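Local coordinates for protein type III secretion system effector HopBA1 (Pseudomonas syringae pv. aptata, PDB 5T09) that acts as a virulence factor that the Arabidopsis disease resistance protein RBA1 recognises, enhancing RBA1 self-association and so triggering plant cell death, at residues R30-R33 with D38-V41; D54-L59 with G113-A118; V85-G90 with T174-A179; A91-A96 with K105-A110. All coordinates share one frame; numbering follows the deposited sequence.

Contact 1. Residues R30-R33 with D38-V41; sequences RPPR and DTLV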
loop_
_atom_site.group_PDB
_atom_site.type_symbol
_atom_site.label_atom_id
_atom_site.label_comp_id
_atom_site.label_asym_id
_atom_site.label_seq_id
_atom_site.Cartn_x
_atom_site.Cartn_y
_atom_site.Cartn_z
ATOM N N ARG A 30 16.239 -7.983 3.000
ATOM C CA ARG A 30 16.646 -8.851 4.099
ATOM C C ARG A 30 15.710 -10.048 4.180
ATOM O O ARG A 30 14.486 -9.864 4.122
ATOM C CB ARG A 30 16.621 -8.077 5.415
ATOM C CG ARG A 30 17.257 -8.805 6.588
ATOM C CD ARG A 30 17.837 -7.829 7.609
ATOM N NE ARG A 30 18.924 -7.023 7.056
ATOM C CZ ARG A 30 19.713 -6.228 7.775
ATOM N NH1 ARG A 30 19.551 -6.126 9.087
ATOM N NH2 ARG A 30 20.674 -5.536 7.178
ATOM N N PRO A 31 16.211 -11.276 4.295
ATOM C CA PRO A 31 15.315 -12.438 4.379
ATOM C C PRO A 31 14.291 -12.262 5.486
ATOM O O PRO A 31 14.654 -11.913 6.620
ATOM C CB PRO A 31 16.272 -13.600 4.675
ATOM C CG PRO A 31 17.558 -13.175 4.063
ATOM C CD PRO A 31 17.627 -11.682 4.241
ATOM N N PRO A 32 13.007 -12.501 5.201
ATOM C CA PRO A 32 11.956 -12.189 6.182
ATOM C C PRO A 32 12.271 -12.720 7.575
ATOM O O PRO A 32 12.768 -13.836 7.742
ATOM C CB PRO A 32 10.716 -12.864 5.588
ATOM C CG PRO A 32 10.955 -12.843 4.128
ATOM C CD PRO A 32 12.439 -13.025 3.945
ATOM N N ARG A 33 11.959 -11.902 8.581
ATOM C CA ARG A 33 12.282 -12.209 9.975
ATOM C C ARG A 33 11.111 -12.916 10.663
ATOM O O ARG A 33 10.550 -12.443 11.651
ATOM C CB ARG A 33 12.657 -10.932 10.720
ATOM C CG ARG A 33 13.661 -10.032 10.008
ATOM C CD ARG A 33 13.850 -8.732 10.783
ATOM N NE ARG A 33 14.743 -7.790 10.113
ATOM C CZ ARG A 33 15.004 -6.562 10.558
ATOM N NH1 ARG A 33 14.441 -6.124 11.677
ATOM N NH2 ARG A 33 15.828 -5.770 9.889
ATOM N N ASP A 38 6.697 -9.117 12.015
ATOM C CA ASP A 38 8.147 -8.977 12.089
ATOM C C ASP A 38 8.751 -8.726 10.712
ATOM O O ASP A 38 9.712 -7.958 10.577
ATOM C CB ASP A 38 8.763 -10.226 12.720
ATOM C CG ASP A 38 8.330 -10.427 14.159
ATOM O OD1 ASP A 38 8.021 -9.424 14.836
ATOM O OD2 ASP A 38 8.301 -11.590 14.614
ATOM N N THR A 39 8.203 -9.366 9.677
ATOM C CA THR A 39 8.738 -9.184 8.332
ATOM C C THR A 39 8.454 -7.781 7.810
ATOM O O THR A 39 9.339 -7.136 7.234
ATOM C CB THR A 39 8.154 -10.236 7.388
ATOM O OG1 THR A 39 8.579 -11.542 7.802
ATOM C CG2 THR A 39 8.603 -9.995 5.948
ATOM N N LEU A 40 7.227 -7.290 7.998
ATOM C CA LEU A 40 6.876 -5.969 7.488
ATOM C C LEU A 40 7.687 -4.882 8.182
ATOM O O LEU A 40 8.224 -3.979 7.531
ATOM C CB LEU A 40 5.379 -5.722 7.663
ATOM C CG LEU A 40 4.869 -4.341 7.246
ATOM C CD1 LEU A 40 5.265 -4.014 5.811
ATOM C CD2 LEU A 40 3.360 -4.267 7.415
ATOM N N VAL A 41 7.785 -4.951 9.511
ATOM C CA VAL A 41 8.549 -3.954 10.256
ATOM C C VAL A 41 10.023 -4.022 9.874
ATOM O O VAL A 41 10.690 -2.990 9.724
ATOM C CB VAL A 41 8.343 -4.152 11.769
ATOM C CG1 VAL A 41 9.213 -3.185 12.569
ATOM C CG2 VAL A 41 6.874 -3.971 12.128
#

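Contact 2. Residues D54-L59 with G113-A118; sequences DEHGKL and GRHGDA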
loop_
_atom_site.group_PDB
_atom_site.type_symbol
_atom_site.label_atom_id
_atom_site.label_comp_id
_atom_site.label_asym_id
_atom_site.label_seq_id
_atom_site.Cartn_x
_atom_site.Cartn_y
_atom_site.Cartn_z
ATOM N N ASP A 54 -1.401 -4.066 -2.606
ATOM C CA ASP A 54 -2.701 -4.459 -2.087
ATOM C C ASP A 54 -3.373 -5.456 -3.016
ATOM O O ASP A 54 -3.239 -5.380 -4.242
ATOM C CB ASP A 54 -3.607 -3.243 -1.911
ATOM C CG ASP A 54 -4.785 -3.533 -1.010
ATOM O OD1 ASP A 54 -4.558 -4.071 0.096
ATOM O OD2 ASP A 54 -5.933 -3.242 -1.411
ATOM N N GLU A 55 -4.086 -6.401 -2.419
ATOM C CA GLU A 55 -5.066 -7.228 -3.115
ATOM C C GLU A 55 -6.418 -6.790 -2.569
ATOM O O GLU A 55 -6.774 -7.125 -1.435
ATOM C CB GLU A 55 -4.815 -8.712 -2.889
ATOM C CG GLU A 55 -3.423 -9.173 -3.282
ATOM C CD GLU A 55 -3.265 -10.678 -3.193
ATOM O OE1 GLU A 55 -4.266 -11.398 -3.414
ATOM O OE2 GLU A 55 -2.142 -11.139 -2.894
ATOM N N HIS A 56 -7.153 -6.017 -3.363
ATOM C CA HIS A 56 -8.382 -5.409 -2.872
ATOM C C HIS A 56 -9.351 -6.491 -2.414
ATOM O O HIS A 56 -9.607 -7.458 -3.134
ATOM C CB HIS A 56 -9.026 -4.550 -3.963
ATOM C CG HIS A 56 -8.117 -3.510 -4.541
ATOM N ND1 HIS A 56 -7.183 -2.831 -3.789
ATOM C CD2 HIS A 56 -8.001 -3.033 -5.803
ATOM C CE1 HIS A 56 -6.533 -1.978 -4.562
ATOM N NE2 HIS A 56 -7.011 -2.082 -5.789
ATOM N N GLY A 57 -9.878 -6.332 -1.205
ATOM C CA GLY A 57 -10.859 -7.243 -0.661
ATOM C C GLY A 57 -10.307 -8.264 0.312
ATOM O O GLY A 57 -11.094 -8.922 1.004
ATOM N N LYS A 58 -8.988 -8.408 0.396
ATOM C CA LYS A 58 -8.375 -9.426 1.239
ATOM C C LYS A 58 -8.124 -8.846 2.625
ATOM O O LYS A 58 -7.361 -7.885 2.773
ATOM C CB LYS A 58 -7.077 -9.932 0.610
ATOM C CG LYS A 58 -7.263 -10.605 -0.746
ATOM C CD LYS A 58 -8.169 -11.827 -0.663
ATOM C CE LYS A 58 -8.252 -12.535 -2.004
ATOM N NZ LYS A 58 -9.131 -13.729 -1.957
ATOM N N LEU A 59 -8.761 -9.441 3.636
ATOM C CA LEU A 59 -8.730 -8.896 4.991
ATOM C C LEU A 59 -7.332 -8.941 5.601
ATOM O O LEU A 59 -6.993 -8.091 6.432
ATOM C CB LEU A 59 -9.708 -9.669 5.876
ATOM C CG LEU A 59 -11.173 -9.644 5.426
ATOM C CD1 LEU A 59 -11.972 -10.738 6.112
ATOM C CD2 LEU A 59 -11.790 -8.288 5.705
ATOM N N GLY A 113 -16.154 0.925 -1.397
ATOM C CA GLY A 113 -17.048 -0.045 -0.796
ATOM C C GLY A 113 -17.321 -1.243 -1.682
ATOM O O GLY A 113 -17.703 -2.303 -1.175
ATOM N N ARG A 114 -17.113 -1.102 -2.993
ATOM C CA ARG A 114 -17.368 -2.192 -3.928
ATOM C C ARG A 114 -16.599 -3.455 -3.567
ATOM O O ARG A 114 -17.022 -4.550 -3.952
ATOM C CB ARG A 114 -16.992 -1.771 -5.350
ATOM C CG ARG A 114 -17.554 -0.430 -5.803
ATOM C CD ARG A 114 -16.546 0.314 -6.665
ATOM N NE ARG A 114 -17.070 1.590 -7.145
ATOM C CZ ARG A 114 -16.414 2.415 -7.955
ATOM N NH1 ARG A 114 -15.199 2.106 -8.387
ATOM N NH2 ARG A 114 -16.976 3.552 -8.336
ATOM N N HIS A 115 -15.487 -3.331 -2.843
ATOM C CA HIS A 115 -14.625 -4.465 -2.536
ATOM C C HIS A 115 -14.933 -5.112 -1.191
ATOM O O HIS A 115 -14.131 -5.922 -0.714
ATOM C CB HIS A 115 -13.158 -4.034 -2.575
ATOM C CG HIS A 115 -12.678 -3.667 -3.945
ATOM N ND1 HIS A 115 -12.514 -4.598 -4.948
ATOM C CD2 HIS A 115 -12.319 -2.476 -4.477
ATOM C CE1 HIS A 115 -12.086 -3.995 -6.042
ATOM N NE2 HIS A 115 -11.960 -2.706 -5.783
ATOM N N GLY A 116 -16.067 -4.789 -0.578
ATOM C CA GLY A 116 -16.518 -5.558 0.581
ATOM C C GLY A 116 -16.631 -4.709 1.829
ATOM O O GLY A 116 -15.748 -3.920 2.164
ATOM N N ASP A 117 -17.748 -4.883 2.539
ATOM C CA ASP A 117 -17.983 -4.111 3.754
ATOM C C ASP A 117 -16.934 -4.425 4.815
ATOM O O ASP A 117 -16.332 -3.517 5.399
ATOM C CB ASP A 117 -19.386 -4.389 4.284
ATOM C CG ASP A 117 -19.722 -3.554 5.500
ATOM O OD1 ASP A 117 -20.136 -2.390 5.323
ATOM O OD2 ASP A 117 -19.574 -4.062 6.632
ATOM N N ALA A 118 -16.703 -5.712 5.080
ATOM C CA ALA A 118 -15.707 -6.100 6.073
ATOM C C ALA A 118 -14.338 -5.540 5.719
ATOM O O ALA A 118 -13.649 -4.957 6.564
ATOM C CB ALA A 118 -15.643 -7.622 6.183
HETATM O O HOH W 1 -13.926 -8.496 0.563
#

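Contact 3. Residues V85-G90 with T174-A179; sequences VKHSDG and TREASA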
loop_
_atom_site.group_PDB
_atom_site.type_symbol
_atom_site.label_atom_id
_atom_site.label_comp_id
_atom_site.label_asym_id
_atom_site.label_seq_id
_atom_site.Cartn_x
_atom_site.Cartn_y
_atom_site.Cartn_z
ATOM N N VAL A 85 -7.434 7.008 -0.996
ATOM C CA VAL A 85 -7.821 8.408 -0.883
ATOM C C VAL A 85 -7.195 9.166 -2.039
ATOM O O VAL A 85 -6.005 8.990 -2.335
ATOM C CB VAL A 85 -7.381 9.017 0.459
ATOM C CG1 VAL A 85 -7.823 10.473 0.556
ATOM C CG2 VAL A 85 -7.937 8.211 1.615
ATOM N N LYS A 86 -7.990 10.010 -2.683
ATOM C CA LYS A 86 -7.478 10.872 -3.733
ATOM C C LYS A 86 -6.696 12.016 -3.109
ATOM O O LYS A 86 -7.114 12.598 -2.104
ATOM C CB LYS A 86 -8.626 11.399 -4.593
ATOM C CG LYS A 86 -9.333 10.288 -5.353
ATOM C CD LYS A 86 -10.815 10.555 -5.550
ATOM C CE LYS A 86 -11.540 9.301 -6.033
ATOM N NZ LYS A 86 -11.416 8.153 -5.082
ATOM N N HIS A 87 -5.531 12.311 -3.689
ATOM C CA HIS A 87 -4.687 13.356 -3.122
ATOM C C HIS A 87 -5.427 14.680 -3.037
ATOM O O HIS A 87 -5.156 15.489 -2.143
ATOM C CB HIS A 87 -3.415 13.521 -3.951
ATOM C CG HIS A 87 -2.464 14.528 -3.387
ATOM N ND1 HIS A 87 -2.345 15.803 -3.893
ATOM C CD2 HIS A 87 -1.599 14.453 -2.347
ATOM C CE1 HIS A 87 -1.439 16.468 -3.199
ATOM N NE2 HIS A 87 -0.972 15.672 -2.254
ATOM N N SER A 88 -6.368 14.913 -3.952
ATOM C CA SER A 88 -7.126 16.155 -3.971
ATOM C C SER A 88 -8.135 16.248 -2.832
ATOM O O SER A 88 -8.611 17.349 -2.534
ATOM C CB SER A 88 -7.849 16.288 -5.310
ATOM O OG SER A 88 -8.774 15.227 -5.484
ATOM N N ASP A 89 -8.480 15.125 -2.197
ATOM C CA ASP A 89 -9.429 15.109 -1.090
ATOM C C ASP A 89 -8.737 15.137 0.270
ATOM O O ASP A 89 -9.338 14.736 1.271
ATOM C CB ASP A 89 -10.330 13.876 -1.182
ATOM C CG ASP A 89 -11.219 13.888 -2.412
ATOM O OD1 ASP A 89 -11.465 14.982 -2.959
ATOM O OD2 ASP A 89 -11.672 12.802 -2.827
ATOM N N GLY A 90 -7.491 15.607 0.324
ATOM C CA GLY A 90 -6.720 15.496 1.553
ATOM C C GLY A 90 -7.392 16.150 2.746
ATOM O O GLY A 90 -7.392 15.597 3.848
ATOM N N THR A 174 5.377 11.643 -2.722
ATOM C CA THR A 174 6.569 12.439 -2.457
ATOM C C THR A 174 6.210 13.749 -1.770
ATOM O O THR A 174 6.781 14.100 -0.733
ATOM C CB THR A 174 7.310 12.719 -3.765
ATOM O OG1 THR A 174 7.725 11.483 -4.356
ATOM C CG2 THR A 174 8.523 13.596 -3.517
ATOM N N ARG A 175 5.268 14.495 -2.352
ATOM C CA ARG A 175 4.880 15.789 -1.802
ATOM C C ARG A 175 4.525 15.679 -0.323
ATOM O O ARG A 175 4.979 16.481 0.499
ATOM C CB ARG A 175 3.697 16.350 -2.594
ATOM C CG ARG A 175 3.222 17.725 -2.128
ATOM C CD ARG A 175 1.802 18.001 -2.601
ATOM N NE ARG A 175 1.745 18.348 -4.021
ATOM C CZ ARG A 175 1.606 19.584 -4.498
ATOM N NH1 ARG A 175 1.500 20.624 -3.680
ATOM N NH2 ARG A 175 1.569 19.783 -5.808
ATOM N N GLU A 176 3.702 14.692 0.031
ATOM C CA GLU A 176 3.207 14.606 1.399
ATOM C C GLU A 176 4.259 14.069 2.362
ATOM O O GLU A 176 4.277 14.468 3.531
ATOM C CB GLU A 176 1.942 13.742 1.440
ATOM C CG GLU A 176 0.764 14.349 0.681
ATOM C CD GLU A 176 0.578 15.828 0.980
ATOM O OE1 GLU A 176 0.698 16.221 2.160
ATOM O OE2 GLU A 176 0.339 16.602 0.028
ATOM N N ALA A 177 5.138 13.176 1.903
ATOM C CA ALA A 177 6.262 12.761 2.737
ATOM C C ALA A 177 7.135 13.957 3.097
ATOM O O ALA A 177 7.507 14.147 4.262
ATOM C CB ALA A 177 7.083 11.689 2.020
ATOM N N SER A 178 7.466 14.785 2.103
ATOM C CA SER A 178 8.292 15.958 2.365
ATOM C C SER A 178 7.569 16.970 3.243
ATOM O O SER A 178 8.204 17.635 4.070
ATOM C CB SER A 178 8.710 16.611 1.047
ATOM O OG SER A 178 9.425 15.701 0.224
ATOM N N ALA A 179 6.248 17.095 3.088
ATOM C CA ALA A 179 5.498 18.098 3.834
ATOM C C ALA A 179 5.566 17.874 5.340
ATOM O O ALA A 179 5.319 18.813 6.104
ATOM C CB ALA A 179 4.041 18.109 3.372
#

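Contact 4. Residues A91-A96 with K105-A110; sequences AAFREA and KHFLEA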
loop_
_atom_site.group_PDB
_atom_site.type_symbol
_atom_site.label_atom_id
_atom_site.label_comp_id
_atom_site.label_asym_id
_atom_site.label_seq_id
_atom_site.Cartn_x
_atom_site.Cartn_y
_atom_site.Cartn_z
ATOM N N ALA A 91 -7.973 17.336 2.545
ATOM C CA ALA A 91 -8.578 18.062 3.658
ATOM C C ALA A 91 -9.775 17.305 4.223
ATOM O O ALA A 91 -9.885 17.112 5.440
ATOM C CB ALA A 91 -8.990 19.463 3.208
ATOM N N ALA A 92 -10.688 16.874 3.351
ATOM C CA ALA A 92 -11.864 16.140 3.810
ATOM C C ALA A 92 -11.469 14.851 4.519
ATOM O O ALA A 92 -12.080 14.472 5.525
ATOM C CB ALA A 92 -12.781 15.835 2.626
ATOM N N PHE A 93 -10.449 14.161 4.009
ATOM C CA PHE A 93 -10.045 12.894 4.606
ATOM C C PHE A 93 -9.464 13.095 6.000
ATOM O O PHE A 93 -9.748 12.313 6.915
ATOM C CB PHE A 93 -9.033 12.190 3.704
ATOM C CG PHE A 93 -8.481 10.927 4.293
ATOM C CD1 PHE A 93 -9.310 9.849 4.548
ATOM C CD2 PHE A 93 -7.135 10.818 4.594
ATOM C CE1 PHE A 93 -8.809 8.687 5.092
ATOM C CE2 PHE A 93 -6.625 9.655 5.139
ATOM C CZ PHE A 93 -7.466 8.588 5.386
ATOM N N ARG A 94 -8.644 14.134 6.182
ATOM C CA ARG A 94 -8.059 14.386 7.493
ATOM C C ARG A 94 -9.135 14.650 8.538
ATOM O O ARG A 94 -8.954 14.314 9.713
ATOM C CB ARG A 94 -7.082 15.561 7.413
ATOM C CG ARG A 94 -6.312 15.814 8.699
ATOM C CD ARG A 94 -4.961 16.474 8.440
ATOM N NE ARG A 94 -5.074 17.724 7.689
ATOM C CZ ARG A 94 -4.857 17.854 6.381
ATOM N NH1 ARG A 94 -4.507 16.810 5.637
ATOM N NH2 ARG A 94 -4.989 19.044 5.810
ATOM N N GLU A 95 -10.261 15.241 8.132
ATOM C CA GLU A 95 -11.374 15.432 9.056
ATOM C C GLU A 95 -11.986 14.093 9.450
ATOM O O GLU A 95 -12.248 13.840 10.631
ATOM C CB GLU A 95 -12.431 16.339 8.425
ATOM C CG GLU A 95 -11.955 17.756 8.167
ATOM C CD GLU A 95 -13.031 18.627 7.553
ATOM O OE1 GLU A 95 -14.054 18.077 7.092
ATOM O OE2 GLU A 95 -12.856 19.863 7.534
ATOM N N ALA A 96 -12.221 13.221 8.467
ATOM C CA ALA A 96 -12.746 11.893 8.767
ATOM C C ALA A 96 -11.796 11.124 9.673
ATOM O O ALA A 96 -12.228 10.468 10.628
ATOM C CB ALA A 96 -12.985 11.121 7.470
ATOM N N LYS A 105 -14.783 5.062 7.017
ATOM C CA LYS A 105 -15.477 4.081 6.188
ATOM C C LYS A 105 -16.494 4.761 5.278
ATOM O O LYS A 105 -16.543 4.493 4.071
ATOM C CB LYS A 105 -16.152 3.038 7.081
ATOM C CG LYS A 105 -16.827 1.898 6.332
ATOM C CD LYS A 105 -17.472 0.920 7.302
ATOM C CE LYS A 105 -18.252 -0.168 6.581
ATOM N NZ LYS A 105 -19.043 -0.999 7.528
ATOM N N HIS A 106 -17.309 5.655 5.840
ATOM C CA HIS A 106 -18.291 6.375 5.033
ATOM C C HIS A 106 -17.618 7.219 3.958
ATOM O O HIS A 106 -18.154 7.364 2.854
ATOM C CB HIS A 106 -19.160 7.257 5.932
ATOM C CG HIS A 106 -20.518 7.542 5.372
ATOM N ND1 HIS A 106 -21.538 6.614 5.382
ATOM C CD2 HIS A 106 -21.029 8.654 4.788
ATOM C CE1 HIS A 106 -22.616 7.141 4.828
ATOM N NE2 HIS A 106 -22.333 8.377 4.459
ATOM N N PHE A 107 -16.442 7.778 4.257
ATOM C CA PHE A 107 -15.730 8.588 3.275
ATOM C C PHE A 107 -15.174 7.738 2.136
ATOM O O PHE A 107 -15.121 8.197 0.990
ATOM C CB PHE A 107 -14.603 9.362 3.963
ATOM C CG PHE A 107 -13.732 10.142 3.016
ATOM C CD1 PHE A 107 -14.055 11.441 2.664
ATOM C CD2 PHE A 107 -12.589 9.576 2.483
ATOM C CE1 PHE A 107 -13.254 12.159 1.796
ATOM C CE2 PHE A 107 -11.788 10.291 1.615
ATOM C CZ PHE A 107 -12.123 11.581 1.271
ATOM N N LEU A 108 -14.751 6.508 2.425
ATOM C CA LEU A 108 -14.161 5.639 1.413
ATOM C C LEU A 108 -15.194 4.831 0.642
ATOM O O LEU A 108 -14.866 4.281 -0.415
ATOM C CB LEU A 108 -13.165 4.671 2.065
ATOM C CG LEU A 108 -11.923 5.289 2.709
ATOM C CD1 LEU A 108 -11.145 4.238 3.495
ATOM C CD2 LEU A 108 -11.038 5.911 1.649
ATOM N N GLU A 109 -16.432 4.763 1.132
ATOM C CA GLU A 109 -17.401 3.818 0.588
ATOM C C GLU A 109 -17.718 4.116 -0.873
ATOM O O GLU A 109 -17.801 3.198 -1.696
ATOM C CB GLU A 109 -18.674 3.846 1.431
ATOM C CG GLU A 109 -19.610 2.679 1.192
ATOM C CD GLU A 109 -20.780 2.675 2.155
ATOM O OE1 GLU A 109 -21.356 3.757 2.397
ATOM O OE2 GLU A 109 -21.118 1.592 2.678
ATOM N N ALA A 110 -17.902 5.396 -1.212
ATOM C CA ALA A 110 -18.295 5.760 -2.569
ATOM C C ALA A 110 -17.363 5.149 -3.609
ATOM O O ALA A 110 -17.819 4.635 -4.638
ATOM C CB ALA A 110 -18.329 7.281 -2.711
#

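Contact 1. Residues R30-R33 with D38-V41
The first torsion of T39 (chi1 -64°) sets OG1 beside its own backbone N and turns CG2 anti to that N, and in this setting both branches meet the ring of P32. P32 and T39 lie side by side and point the same way. OG1 of T39 comes to 3.3 Å from CB of P32, while the methyl CG2 of T39 touches the same CB at 3.6 Å and reaches the ring's CG more distantly. The hydroxyl itself is already engaged, since OG1 of T39 is hydrogen-bonded to the carbonyl of G35, one turn back. The backbones draw close as well: the CA atoms of P32 and T39 are 4.9 Å apart. This is a loop laid against the opening turns of helix 36-46, the helix that leads into strand 49-54 of the sheet. On its inner side T39 also packs on I232 and I234 of strand 232-235, and both it and P32 touch S221. Toward the outside, the carbonyl O of R33 presses on CB of D38 at 3.0 Å, and the carboxylate of D38 stands farther off. The side chain of R33 is extended from CG to NE (chi2 174°, chi3 -177°), which carries its guanidinium to D46 near the end of the same helix, where NH2 forms a salt bridge with OD1.

Contact 2. Residues D54-L59 with G113-A118
G57 and H115 bring the two backbones within 5.0 Å, CA to CA, where residues 56-59, leaving a type II beta turn from E55 to K58, run beside residues 115-118 with end-to-end directions only 14° apart. At that point CA of G57 makes a CH...O contact with the carbonyl O of H115 at 3.5 Å, and a water donates to both carbonyls, G57 O and H115 O, at 2.9 Å each. Next to this bridge the histidines meet unequally. CB of H56 stands over the centre of the H115 ring, 3.6 Å from its centroid and 8° off the normal, a CH-pi contact, while the two rings are tilted to each other by 46°. ND1 of H56 donates to OD2 of D54 at 2.7 Å, with the carboxylate oxygen lying in the plane of the imidazole; that bond helps to hold the rotation of the ring. Further along, CD2 of L59 rests against CB of A118 at 3.9 Å. The contact thus ties the loop between strand 49-54 and helix 60-74 to the N-terminal end of helix 117-132, with W112 edge-to-face against H56 and W119 packed on both D54 and L59.

Contact 3. Residues V85-G90 with T174-A179
A histidine-carboxylate hydrogen bond joins H87 to E176 and links the loop after strand 77-82 to helix 166-179 in this alpha-beta fold with a parallel core. The close part of the contact is small and polar. NE2 of H87 donates to OE2 of E176 at 2.8 Å, with an N-H...O angle of 155°; the oxygen is met on its anti side, somewhat out of the carboxylate plane. The two side chains come from opposite directions. With CG anti to its backbone N (chi1 -177°), H87 extends its ring across to the helix, whereas chi1 of E176 (-65°) puts its CG at the edge of the imidazole, 3.7 Å from NE2 of H87, and a bend at chi2 then brings the carboxylate round to that nitrogen. The other carboxylate oxygen, OE1 of E176, is hydrogen-bonded to the hydroxyl of Y136, so the acid is gripped at both oxygens and its rotation is restrained. H79 and S138 pack on the same glutamate from the sheet.

The solvent side is looser. R175 is exposed and crosses H87 at about a right angle, touching it with methylene carbon and with little of its guanidinium. CD of R175 lies 3.6 Å from both CE1 and NE2 of H87.

Contact 4. Residues A91-A96 with K105-A110
A92 is the first residue of helix 90-99 to touch the second segment: its CB, pointing across, comes to 3.8 Å from CE1 of F107, approaching that ring obliquely. F93 follows with the larger share. Its backbone stands over one face of the F107 ring, CA of F93 lying 4.3 Å from the centroid, a CH-pi contact displaced toward the rim. Its side chain then passes the same ring, where CB of F93 is 3.9 Å from CE2 of F107. The F93 ring continues inward, and its CD1 also meets CE2 of F107 at 3.9 Å. The two ring planes are inclined at 42°, with the centroids 5.8 Å apart.

Together these helices form a roughly antiparallel helical hairpin: helix 90-99 is followed after a single residue by helix 101-112, and the axes of the two short segments pass 10.0 Å apart with their directions 140° from each other. F107 spans this gap. Its CG is anti to the backbone N (chi1 175°), which sends the ring across to the first helix. On the side facing helix 117-132, F93 is buried against V104, against V85 of the preceding loop and against L127 of that helix, and L108 packs on V85 as well, beside L120.

One turn past A92 comes A96, at the nearest approach of the backbones. Its CB faces CB of F107 at 4.2 Å, with A103 packed on the same methyl group.

Contact 1 comes first along the chain and stands apart, its centre about 27 Å from that of contact 3 and 32 Å from that of contact 4, both on the opposite side of the protein's centre. All four lie around the mixed, mostly parallel sheet, contacts 2, 3 and 4 being the closer set. Contacts 2 and 3 interlock in sequence, their segments alternating, and both span contact 4. Contact 4 touches each: V85 and D89 of contact 3 pack on F93, F107 and L108, and K105 NZ makes a salt bridge with D117 OD1 of contact 2 at 2.8 Å. Its hairpin is thereby anchored to the loop after strand 77-82 and to the start of helix 117-132.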